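Local coordinates for regulatory protein E2 (Bovine papillomavirus type 1, PDB 2JEX) that probably regulates viral transcription and helps protein E1 to start viral DNA replication, represented here by its N-terminal transactivation domain, at residues D24-Q27 with D28-Y32; Q71-E74 with M75-L79; E90-L94 with L95-W99; S187-Q191 with D192-A196. The protein carries 1 engineered substitution. One frame throughout, in Å; residues are numbered along the deposited sequence.

Interaction 1. Residues D24-Q27 with D28-Y32; sequences DKLQ and DHILY
Q27 bends its amide forward along the helix against I30, NE2 lying 3.6 Å from I30 CD1, while the backbones of both residues wind through the first turns of helix 26-48. Two backbone bonds set the helical frame: I30 N gives to L26 O at 2.9 Å, and L31 N gives to Q27 O at 3.0 Å. Nearer the start of the helix the bonds D28 N to K25 O and H29 N to L26 O are weak, as the chain is only entering its spiral.

Apolar packing is thin. L26 CG stands 4.3 Å from I30 CD1, and for Q27 it is a bend at chi2 (52°) that turns the chain along the helix instead of outward. A glutamine suits this partly exposed spot because its long, bent chain lets the amide itself lie against the I30 methyls.

Of the polar groups, the H29 imidazole lays one face over K25 O, with CD2 3.3 Å from that oxygen, and its NE2 is hydrogen-bonded to W92 O. D28 OD1 passes the K25 CB at 3.8 Å, but its hydrogen bond is with S23 OG, just before the helix.

Around this turn, L26 and I30 face helix 62-83 through L79, D28 and Y32 face helix 4-21 through L18, and H29 meets the loop residues L94 and T97.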
loop_
_atom_site.group_PDB
_atom_site.type_symbol
_atom_site.label_atom_id
_atom_site.label_comp_id
_atom_site.label_asym_id
_atom_site.label_seq_id
_atom_site.Cartn_x
_atom_site.Cartn_y
_atom_site.Cartn_z
ATOM N N ASP A 24 -2.668 7.512 -15.122
ATOM C CA ASP A 24 -1.779 6.365 -15.053
ATOM C C ASP A 24 -0.324 6.835 -15.127
ATOM O O ASP A 24 0.596 6.039 -15.291
ATOM C CB ASP A 24 -2.129 5.350 -16.154
ATOM C CG ASP A 24 -3.587 4.889 -16.085
ATOM O OD1 ASP A 24 -4.057 4.497 -14.982
ATOM O OD2 ASP A 24 -4.269 4.921 -17.140
ATOM N N LYS A 25 -0.127 8.143 -14.985
ATOM C CA LYS A 25 1.218 8.721 -14.941
ATOM C C LYS A 25 1.669 9.011 -13.508
ATOM O O LYS A 25 0.939 9.629 -12.734
ATOM C CB LYS A 25 1.316 9.975 -15.824
ATOM C CG LYS A 25 2.576 10.821 -15.604
ATOM C CD LYS A 25 3.874 10.059 -15.908
ATOM C CE LYS A 25 5.085 10.760 -15.302
ATOM N NZ LYS A 25 5.408 12.022 -16.049
ATOM N N LEU A 26 2.878 8.554 -13.183
ATOM C CA LEU A 26 3.481 8.716 -11.861
ATOM C C LEU A 26 3.544 10.174 -11.363
ATOM O O LEU A 26 3.362 10.432 -10.177
ATOM C CB LEU A 26 4.878 8.068 -11.833
ATOM C CG LEU A 26 5.683 7.968 -10.516
ATOM C CD1 LEU A 26 4.844 7.501 -9.301
ATOM C CD2 LEU A 26 6.894 7.061 -10.703
ATOM N N GLN A 27 3.786 11.107 -12.278
ATOM C CA GLN A 27 3.922 12.521 -11.946
ATOM C C GLN A 27 2.632 13.145 -11.416
ATOM O O GLN A 27 2.669 13.983 -10.525
ATOM C CB GLN A 27 4.443 13.311 -13.149
ATOM C CG GLN A 27 4.925 14.716 -12.815
ATOM C CD GLN A 27 5.933 14.740 -11.677
ATOM O OE1 GLN A 27 5.774 15.486 -10.711
ATOM N NE2 GLN A 27 6.976 13.915 -11.787
ATOM N N ASP A 28 1.496 12.731 -11.964
ATOM C CA ASP A 28 0.206 13.161 -11.441
ATOM C C ASP A 28 -0.026 12.689 -10.003
ATOM O O ASP A 28 -0.692 13.372 -9.222
ATOM C CB ASP A 28 -0.919 12.670 -12.347
ATOM C CG ASP A 28 -0.968 13.411 -13.663
ATOM O OD1 ASP A 28 -0.990 12.744 -14.719
ATOM O OD2 ASP A 28 -0.975 14.661 -13.643
ATOM N N HIS A 29 0.528 11.530 -9.658
ATOM C CA HIS A 29 0.381 10.974 -8.317
ATOM C C HIS A 29 1.337 11.627 -7.322
ATOM O O HIS A 29 0.985 11.848 -6.173
ATOM C CB HIS A 29 0.537 9.451 -8.354
ATOM C CG HIS A 29 -0.420 8.785 -9.293
ATOM N ND1 HIS A 29 -1.756 9.121 -9.350
ATOM C CD2 HIS A 29 -0.234 7.825 -10.229
ATOM C CE1 HIS A 29 -2.352 8.393 -10.276
ATOM N NE2 HIS A 29 -1.452 7.593 -10.819
ATOM N N ILE A 30 2.546 11.932 -7.775
ATOM C CA ILE A 30 3.455 12.787 -7.027
ATOM C C ILE A 30 2.735 14.090 -6.674
ATOM O O ILE A 30 2.727 14.498 -5.509
ATOM C CB ILE A 30 4.766 13.059 -7.814
ATOM C CG1 ILE A 30 5.572 11.754 -7.942
ATOM C CG2 ILE A 30 5.584 14.199 -7.142
ATOM C CD1 ILE A 30 6.788 11.812 -8.844
ATOM N N LEU A 31 2.108 14.701 -7.680
ATOM C CA LEU A 31 1.332 15.932 -7.536
ATOM C C LEU A 31 0.183 15.809 -6.552
ATOM O O LEU A 31 -0.029 16.700 -5.739
ATOM C CB LEU A 31 0.788 16.370 -8.897
ATOM C CG LEU A 31 1.378 17.545 -9.675
ATOM C CD1 LEU A 31 2.811 17.899 -9.273
ATOM C CD2 LEU A 31 1.268 17.263 -11.174
ATOM N N TYR A 32 -0.556 14.704 -6.645
ATOM C CA TYR A 32 -1.661 14.402 -5.741
ATOM C C TYR A 32 -1.196 14.311 -4.290
ATOM O O TYR A 32 -1.847 14.855 -3.403
ATOM C CB TYR A 32 -2.382 13.105 -6.168
ATOM C CG TYR A 32 -3.328 12.544 -5.123
ATOM C CD1 TYR A 32 -4.651 12.989 -5.035
ATOM C CD2 TYR A 32 -2.895 11.578 -4.216
ATOM C CE1 TYR A 32 -5.520 12.484 -4.065
ATOM C CE2 TYR A 32 -3.751 11.064 -3.243
ATOM C CZ TYR A 32 -5.057 11.519 -3.173
ATOM O OH TYR A 32 -5.891 11.014 -2.206
#

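Interaction 2. Residues Q71-E74 with M75-L79; sequences QAIE and MQLSL
S78 grips the carbonyl oxygen of E74 twice. Its OG donates to E74 O at 2.8 Å and its N donates to the same E74 O at 3.1 Å, and the two donors arrive from opposite faces of the carbonyl plane. The amide stands well above that plane, 38° out of it, and the hydroxyl is tilted less. With OG anti to its own carbonyl carbon (chi1 -73°), the short serine arm reaches back one turn, which lets a buried hydroxyl find an acceptor without leaving the helix.

The rest of the innermost shell is regular alpha-helical bonding: L77 N meets I73 O at 2.9 Å, and M75 and Q76 bond in the same way to Q71 and A72. On the flank bearing I73 and L77, the two branched side chains run side by side in one direction, I73 CG2 touching L77 CD1 at 3.9 Å. M75 brings its CG to 3.3 Å from Q71 O, then bends at chi2 and chi3, the flexible thioether chain of this buried residue lying against W33, W99, Y102 and F110.

Further out, the polar ends are held by partners on other parts of the chain. The extended E74 chain carries OE2 to a salt bridge with R108 and a hydrogen bond with Y102, and Q76 OE1 is bonded to R37.

This part of helix 62-83 is packed on several sides: helix 26-48 lies against it through W33, T34 and R37, helix 99-103 through W99 and Y102, and strand 110-120 through F110.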
loop_
_atom_site.group_PDB
_atom_site.type_symbol
_atom_site.label_atom_id
_atom_site.label_comp_id
_atom_site.label_asym_id
_atom_site.label_seq_id
_atom_site.Cartn_x
_atom_site.Cartn_y
_atom_site.Cartn_z
ATOM N N GLN A 71 2.074 10.765 6.287
ATOM C CA GLN A 71 1.818 9.722 5.288
ATOM C C GLN A 71 2.059 10.261 3.883
ATOM O O GLN A 71 2.694 9.617 3.058
ATOM C CB GLN A 71 0.384 9.220 5.412
ATOM C CG GLN A 71 0.089 8.509 6.751
ATOM C CD GLN A 71 -1.334 7.965 6.845
ATOM O OE1 GLN A 71 -1.606 7.028 7.616
ATOM N NE2 GLN A 71 -2.253 8.547 6.071
ATOM N N ALA A 72 1.566 11.472 3.640
ATOM C CA ALA A 72 1.674 12.125 2.347
ATOM C C ALA A 72 3.111 12.534 2.034
ATOM O O ALA A 72 3.542 12.416 0.898
ATOM C CB ALA A 72 0.726 13.313 2.280
ATOM N N ILE A 73 3.851 13.003 3.036
ATOM C CA ILE A 73 5.291 13.263 2.888
ATOM C C ILE A 73 5.992 11.981 2.391
ATOM O O ILE A 73 6.696 11.999 1.368
ATOM C CB ILE A 73 5.917 13.777 4.220
ATOM C CG1 ILE A 73 5.474 15.221 4.504
ATOM C CG2 ILE A 73 7.436 13.701 4.197
ATOM C CD1 ILE A 73 5.643 15.696 5.968
ATOM N N GLU A 74 5.752 10.877 3.106
ATOM C CA GLU A 74 6.327 9.571 2.785
ATOM C C GLU A 74 5.995 9.088 1.371
ATOM O O GLU A 74 6.862 8.531 0.682
ATOM C CB GLU A 74 5.896 8.517 3.807
ATOM C CG GLU A 74 6.492 7.157 3.538
ATOM C CD GLU A 74 6.335 6.195 4.688
ATOM O OE1 GLU A 74 5.677 6.551 5.694
ATOM O OE2 GLU A 74 6.872 5.070 4.581
ATOM N N MET A 75 4.743 9.287 0.964
ATOM C CA MET A 75 4.299 8.926 -0.375
ATOM C C MET A 75 4.964 9.816 -1.420
ATOM O O MET A 75 5.549 9.320 -2.381
ATOM C CB MET A 75 2.765 8.982 -0.493
ATOM C CG MET A 75 2.013 7.946 0.343
ATOM S SD MET A 75 2.455 6.208 0.054
ATOM C CE MET A 75 1.344 5.805 -1.298
ATOM N N GLN A 76 4.901 11.124 -1.210
ATOM C CA GLN A 76 5.527 12.088 -2.114
ATOM C C GLN A 76 7.003 11.793 -2.397
ATOM O O GLN A 76 7.399 11.656 -3.558
ATOM C CB GLN A 76 5.398 13.503 -1.567
ATOM C CG GLN A 76 6.083 14.527 -2.446
ATOM C CD GLN A 76 6.189 15.905 -1.815
ATOM O OE1 GLN A 76 5.487 16.226 -0.866
ATOM N NE2 GLN A 76 7.052 16.739 -2.376
ATOM N N LEU A 77 7.801 11.715 -1.329
ATOM C CA LEU A 77 9.248 11.484 -1.430
ATOM C C LEU A 77 9.565 10.127 -2.038
ATOM O O LEU A 77 10.448 10.026 -2.883
ATOM C CB LEU A 77 9.933 11.635 -0.065
ATOM C CG LEU A 77 9.766 12.985 0.641
ATOM C CD1 LEU A 77 10.546 13.039 1.949
ATOM C CD2 LEU A 77 10.142 14.159 -0.268
ATOM N N SER A 78 8.824 9.102 -1.616
ATOM C CA SER A 78 8.983 7.747 -2.148
ATOM C C SER A 78 8.710 7.710 -3.640
ATOM O O SER A 78 9.503 7.159 -4.410
ATOM C CB SER A 78 8.071 6.752 -1.422
ATOM O OG SER A 78 8.553 6.477 -0.116
ATOM N N LEU A 79 7.593 8.311 -4.038
ATOM C CA LEU A 79 7.222 8.359 -5.447
ATOM C C LEU A 79 8.196 9.176 -6.284
ATOM O O LEU A 79 8.470 8.813 -7.433
ATOM C CB LEU A 79 5.786 8.866 -5.634
ATOM C CG LEU A 79 4.671 8.012 -5.015
ATOM C CD1 LEU A 79 3.353 8.760 -5.031
ATOM C CD2 LEU A 79 4.527 6.636 -5.721
#

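Interaction 3. Residues E90-L94 with L95-W99; sequences EPWSL and LDTSW
From S93 to S98 the chain coils tightly: T97, within the type I turn of L95 to S98, makes weak bonds through its N to both S93 O and L94 O, and the turn leads into helix 99-103. S93 and D96 tie the start of this coil together by exchange. D96 N donates to S93 OG at 3.3 Å, while S93 N donates to D96 OD2 at 2.8 Å, approaching on the anti side, so that each side chain takes up the other residue's main-chain N-H. S93 OG also gives to D96 OD2 at 2.7 Å, from above the carboxylate plane and from the same face as the amide. Serine and aspartate suit the places because each is short enough to reach the other's main-chain N-H.

T97 OG1, set between its backbone N and carbonyl carbon (chi1 51°), donates to S93 O at 2.7 Å, and its CG2 turns to the indole of W92, 3.7 Å from CE3. D96 CB meets the same W92 CE3 at 3.6 Å; ring and carboxylate planes stand 79° apart. At the far end S98, in the N-cap position, sends its OG to L95 O.

D96 OD1 also forms a salt bridge with R101. With two donors on OD2 and an arginine on OD1, the carboxylate is probably kept ionised and fixed in rotation, so the charge doubles as a brace between this loop and the following helix.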
loop_
_atom_site.group_PDB
_atom_site.type_symbol
_atom_site.label_atom_id
_atom_site.label_comp_id
_atom_site.label_asym_id
_atom_site.label_seq_id
_atom_site.Cartn_x
_atom_site.Cartn_y
_atom_site.Cartn_z
ATOM N N GLU A 90 6.697 3.194 -16.197
ATOM C CA GLU A 90 5.540 2.297 -16.143
ATOM C C GLU A 90 4.226 3.040 -15.866
ATOM O O GLU A 90 4.248 4.162 -15.358
ATOM C CB GLU A 90 5.768 1.238 -15.054
ATOM C CG GLU A 90 7.064 0.442 -15.196
ATOM C CD GLU A 90 7.267 -0.568 -14.078
ATOM O OE1 GLU A 90 8.386 -1.132 -13.983
ATOM O OE2 GLU A 90 6.315 -0.802 -13.295
ATOM N N PRO A 91 3.077 2.423 -16.204
ATOM C CA PRO A 91 1.803 3.040 -15.834
ATOM C C PRO A 91 1.496 2.841 -14.349
ATOM O O PRO A 91 1.644 1.737 -13.831
ATOM C CB PRO A 91 0.773 2.292 -16.694
ATOM C CG PRO A 91 1.556 1.358 -17.577
ATOM C CD PRO A 91 2.877 1.156 -16.928
ATOM N N TRP A 92 1.083 3.912 -13.681
ATOM C CA TRP A 92 0.743 3.882 -12.264
ATOM C C TRP A 92 -0.609 4.529 -12.077
ATOM O O TRP A 92 -0.803 5.682 -12.441
ATOM C CB TRP A 92 1.784 4.643 -11.433
ATOM C CG TRP A 92 3.097 3.949 -11.355
ATOM C CD1 TRP A 92 4.152 4.082 -12.217
ATOM C CD2 TRP A 92 3.504 3.000 -10.367
ATOM N NE1 TRP A 92 5.190 3.276 -11.825
ATOM C CE2 TRP A 92 4.818 2.594 -10.695
ATOM C CE3 TRP A 92 2.883 2.444 -9.237
ATOM C CZ2 TRP A 92 5.528 1.660 -9.928
ATOM C CZ3 TRP A 92 3.590 1.512 -8.473
ATOM C CH2 TRP A 92 4.899 1.133 -8.825
ATOM N N SER A 93 -1.544 3.791 -11.503
ATOM C CA SER A 93 -2.856 4.346 -11.216
ATOM C C SER A 93 -2.915 4.970 -9.815
ATOM O O SER A 93 -1.937 4.941 -9.045
ATOM C CB SER A 93 -3.924 3.267 -11.365
ATOM O OG SER A 93 -3.766 2.306 -10.345
ATOM N N LEU A 94 -4.070 5.549 -9.505
ATOM C CA LEU A 94 -4.344 6.061 -8.173
ATOM C C LEU A 94 -4.210 4.959 -7.119
ATOM O O LEU A 94 -3.543 5.148 -6.106
ATOM C CB LEU A 94 -5.736 6.701 -8.128
ATOM C CG LEU A 94 -5.884 8.053 -8.839
ATOM C CD1 LEU A 94 -7.348 8.421 -8.945
ATOM C CD2 LEU A 94 -5.113 9.146 -8.115
ATOM N N LEU A 95 -4.806 3.802 -7.379
ATOM C CA LEU A 95 -4.762 2.700 -6.424
ATOM C C LEU A 95 -3.374 2.089 -6.235
ATOM O O LEU A 95 -3.030 1.688 -5.117
ATOM C CB LEU A 95 -5.785 1.626 -6.784
ATOM C CG LEU A 95 -7.234 2.018 -6.458
ATOM C CD1 LEU A 95 -8.183 0.933 -6.906
ATOM C CD2 LEU A 95 -7.428 2.336 -4.966
ATOM N N ASP A 96 -2.581 2.027 -7.308
ATOM C CA ASP A 96 -1.210 1.509 -7.220
ATOM C C ASP A 96 -0.383 2.375 -6.281
ATOM O O ASP A 96 0.540 1.897 -5.628
ATOM C CB ASP A 96 -0.529 1.479 -8.594
ATOM C CG ASP A 96 -1.296 0.675 -9.624
ATOM O OD1 ASP A 96 -1.814 -0.411 -9.285
ATOM O OD2 ASP A 96 -1.367 1.132 -10.784
ATOM N N THR A 97 -0.736 3.653 -6.220
ATOM C CA THR A 97 0.021 4.635 -5.459
ATOM C C THR A 97 -0.780 5.149 -4.255
ATOM O O THR A 97 -0.585 6.283 -3.801
ATOM C CB THR A 97 0.455 5.799 -6.369
ATOM O OG1 THR A 97 -0.683 6.291 -7.088
ATOM C CG2 THR A 97 1.504 5.336 -7.369
ATOM N N SER A 98 -1.679 4.304 -3.747
ATOM C CA SER A 98 -2.468 4.632 -2.561
ATOM C C SER A 98 -1.799 4.114 -1.285
ATOM O O SER A 98 -1.036 3.148 -1.313
ATOM C CB SER A 98 -3.906 4.116 -2.688
ATOM O OG SER A 98 -3.940 2.697 -2.715
ATOM N N TRP A 99 -2.082 4.784 -0.174
ATOM C CA TRP A 99 -1.495 4.453 1.126
ATOM C C TRP A 99 -1.827 3.036 1.596
ATOM O O TRP A 99 -0.940 2.319 2.116
ATOM C CB TRP A 99 -1.943 5.476 2.168
ATOM C CG TRP A 99 -1.426 5.176 3.544
ATOM C CD1 TRP A 99 -2.119 4.507 4.555
ATOM C CD2 TRP A 99 -0.085 5.517 4.058
ATOM N NE1 TRP A 99 -1.304 4.429 5.676
ATOM C CE2 TRP A 99 -0.052 5.037 5.401
ATOM C CE3 TRP A 99 1.087 6.208 3.518
ATOM C CZ2 TRP A 99 1.110 5.212 6.225
ATOM C CZ3 TRP A 99 2.214 6.383 4.359
ATOM C CH2 TRP A 99 2.220 5.898 5.693
#

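Interaction 4. Residues S187-Q191 with D192-A196; sequences SVRDQ and DRVYA
Y195 and V188 are paired across the two strands, V188 N giving to Y195 O at 2.8 Å and Y195 N returning to V188 O at 2.8 Å. Their side chains share one face of the sheet, where V188 CB and Y195 CB stand 4.0 Å apart. With CG anti to the carbonyl carbon (chi1 -61°), the phenol runs along the hairpin toward its turn, its edge passing V188 O and then D190 CB. A beta-branched valine and a flat aromatic are apt here, since each covers extended backbone with carbon; the V188 side chain also touches V117 of strand 110-120.

D192, at the turn, is covered as much as Y195, chiefly by its neighbour Q191. Its CG occupies the tight place between backbone N and carbonyl carbon (chi1 53°), which lays OD1 3.7 Å from Q191 CB. A short polar residue fits this exposed bend. The turn is closed by D190 N, which donates to R193 O at 3.3 Å, and the D190 carboxylate is engaged by R115 in a salt bridge.

On the other face R189 and V194 cross obliquely. V194 CG2 lies 3.5 Å from R189 NH1, so that a methyl lies over part of one guanidinium face, toward its rim.

The adjacent antiparallel strands, the paired amides and the four-residue bend from D190 to R193 make an antiparallel beta hairpin, its second strand forming an outer edge of the antiparallel sheet of this domain.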
loop_
_atom_site.group_PDB
_atom_site.type_symbol
_atom_site.label_atom_id
_atom_site.label_comp_id
_atom_site.label_asym_id
_atom_site.label_seq_id
_atom_site.Cartn_x
_atom_site.Cartn_y
_atom_site.Cartn_z
ATOM N N SER A 187 -4.734 -26.388 2.531
ATOM C CA SER A 187 -4.319 -26.440 1.142
ATOM C C SER A 187 -4.419 -25.034 0.572
ATOM O O SER A 187 -5.336 -24.279 0.901
ATOM C CB SER A 187 -5.166 -27.438 0.340
ATOM O OG SER A 187 -6.506 -26.981 0.211
ATOM N N VAL A 188 -3.453 -24.691 -0.274
ATOM C CA VAL A 188 -3.293 -23.332 -0.779
ATOM C C VAL A 188 -3.452 -23.346 -2.296
ATOM O O VAL A 188 -2.739 -24.080 -2.995
ATOM C CB VAL A 188 -1.895 -22.780 -0.420
ATOM C CG1 VAL A 188 -1.740 -21.349 -0.902
ATOM C CG2 VAL A 188 -1.639 -22.887 1.074
ATOM N N ARG A 189 -4.403 -22.561 -2.791
ATOM C CA ARG A 189 -4.582 -22.370 -4.222
ATOM C C ARG A 189 -4.139 -20.952 -4.571
ATOM O O ARG A 189 -4.697 -19.972 -4.054
ATOM C CB ARG A 189 -6.040 -22.633 -4.627
ATOM C CG ARG A 189 -6.433 -22.050 -5.981
ATOM C CD ARG A 189 -7.604 -22.781 -6.627
ATOM N NE ARG A 189 -7.167 -23.597 -7.763
ATOM C CZ ARG A 189 -7.336 -24.913 -7.872
ATOM N NH1 ARG A 189 -7.951 -25.603 -6.918
ATOM N NH2 ARG A 189 -6.897 -25.541 -8.949
ATOM N N ASP A 190 -3.120 -20.846 -5.423
ATOM C CA ASP A 190 -2.557 -19.544 -5.784
ATOM C C ASP A 190 -3.073 -19.040 -7.134
ATOM O O ASP A 190 -3.577 -17.892 -7.222
ATOM C CB ASP A 190 -1.017 -19.577 -5.742
ATOM C CG ASP A 190 -0.373 -18.252 -6.172
ATOM O OD1 ASP A 190 -1.075 -17.222 -6.295
ATOM O OD2 ASP A 190 0.858 -18.243 -6.398
ATOM N N GLN A 191 -2.920 -19.871 -8.169
ATOM C CA GLN A 191 -3.412 -19.579 -9.522
ATOM C C GLN A 191 -3.847 -20.884 -10.193
ATOM O O GLN A 191 -5.041 -21.179 -10.290
ATOM C CB GLN A 191 -2.348 -18.874 -10.395
ATOM C CG GLN A 191 -1.903 -17.500 -9.902
ATOM C CD GLN A 191 -0.954 -16.795 -10.857
ATOM O OE1 GLN A 191 0.267 -16.857 -10.697
ATOM N NE2 GLN A 191 -1.512 -16.108 -11.851
ATOM N N ASP A 192 -2.865 -21.657 -10.652
ATOM C CA ASP A 192 -3.111 -22.971 -11.251
ATOM C C ASP A 192 -2.415 -24.089 -10.475
ATOM O O ASP A 192 -2.408 -25.239 -10.906
ATOM C CB ASP A 192 -2.712 -22.992 -12.736
ATOM C CG ASP A 192 -1.281 -22.506 -12.984
ATOM O OD1 ASP A 192 -0.776 -21.635 -12.228
ATOM O OD2 ASP A 192 -0.668 -22.986 -13.965
ATOM N N ARG A 193 -1.850 -23.741 -9.321
ATOM C CA ARG A 193 -1.158 -24.695 -8.462
ATOM C C ARG A 193 -1.865 -24.828 -7.117
ATOM O O ARG A 193 -2.361 -23.848 -6.560
ATOM C CB ARG A 193 0.309 -24.282 -8.259
ATOM C CG ARG A 193 1.077 -24.053 -9.571
ATOM C CD ARG A 193 2.641 -24.059 -9.403
ATOM N NE ARG A 193 3.174 -23.709 -10.845
ATOM C CZ ARG A 193 4.467 -23.575 -11.199
ATOM N NH1 ARG A 193 5.407 -23.754 -10.225
ATOM N NH2 ARG A 193 4.843 -23.384 -12.551
ATOM N N VAL A 194 -1.929 -26.057 -6.614
ATOM C CA VAL A 194 -2.426 -26.322 -5.271
ATOM C C VAL A 194 -1.293 -26.896 -4.431
ATOM O O VAL A 194 -0.589 -27.821 -4.851
ATOM C CB VAL A 194 -3.653 -27.284 -5.250
ATOM C CG1 VAL A 194 -4.240 -27.391 -3.838
ATOM C CG2 VAL A 194 -4.726 -26.828 -6.228
ATOM N N TYR A 195 -1.130 -26.322 -3.247
ATOM C CA TYR A 195 -0.114 -26.725 -2.294
ATOM C C TYR A 195 -0.784 -27.337 -1.072
ATOM O O TYR A 195 -1.922 -26.987 -0.749
ATOM C CB TYR A 195 0.690 -25.501 -1.839
ATOM C CG TYR A 195 1.434 -24.777 -2.935
ATOM C CD1 TYR A 195 0.823 -23.751 -3.650
ATOM C CD2 TYR A 195 2.758 -25.112 -3.252
ATOM C CE1 TYR A 195 1.500 -23.069 -4.652
ATOM C CE2 TYR A 195 3.447 -24.432 -4.254
ATOM C CZ TYR A 195 2.808 -23.412 -4.947
ATOM O OH TYR A 195 3.467 -22.737 -5.940
ATOM N N ALA A 196 -0.074 -28.233 -0.392
ATOM C CA ALA A 196 -0.488 -28.711 0.919
ATOM C C ALA A 196 0.471 -28.179 1.980
ATOM O O ALA A 196 1.619 -27.830 1.675
ATOM C CB ALA A 196 -0.524 -30.227 0.949
#

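Overall arrangement
Interactions 1, 2 and 3 form one connected cluster, with centres 8 to 13 Å apart. Helix 26-48 carries interaction 1 and helix 62-83 carries interaction 2, packed together at L79; the loop of interaction 3 lies across both, M75 CE reaching T97 O at 3.2 Å. They follow the chain in that order. Interaction 4 comes last and lies far off: its nearest atoms are about 16 Å from interaction 3, and its centre is 36 Å from the centres of interactions 1 and 2, on the other side of the chain's centre. The arrangement reflects a transactivation domain built of an N-terminal helical part and a C-terminal antiparallel sheet, with interaction 3 leading from one toward the other.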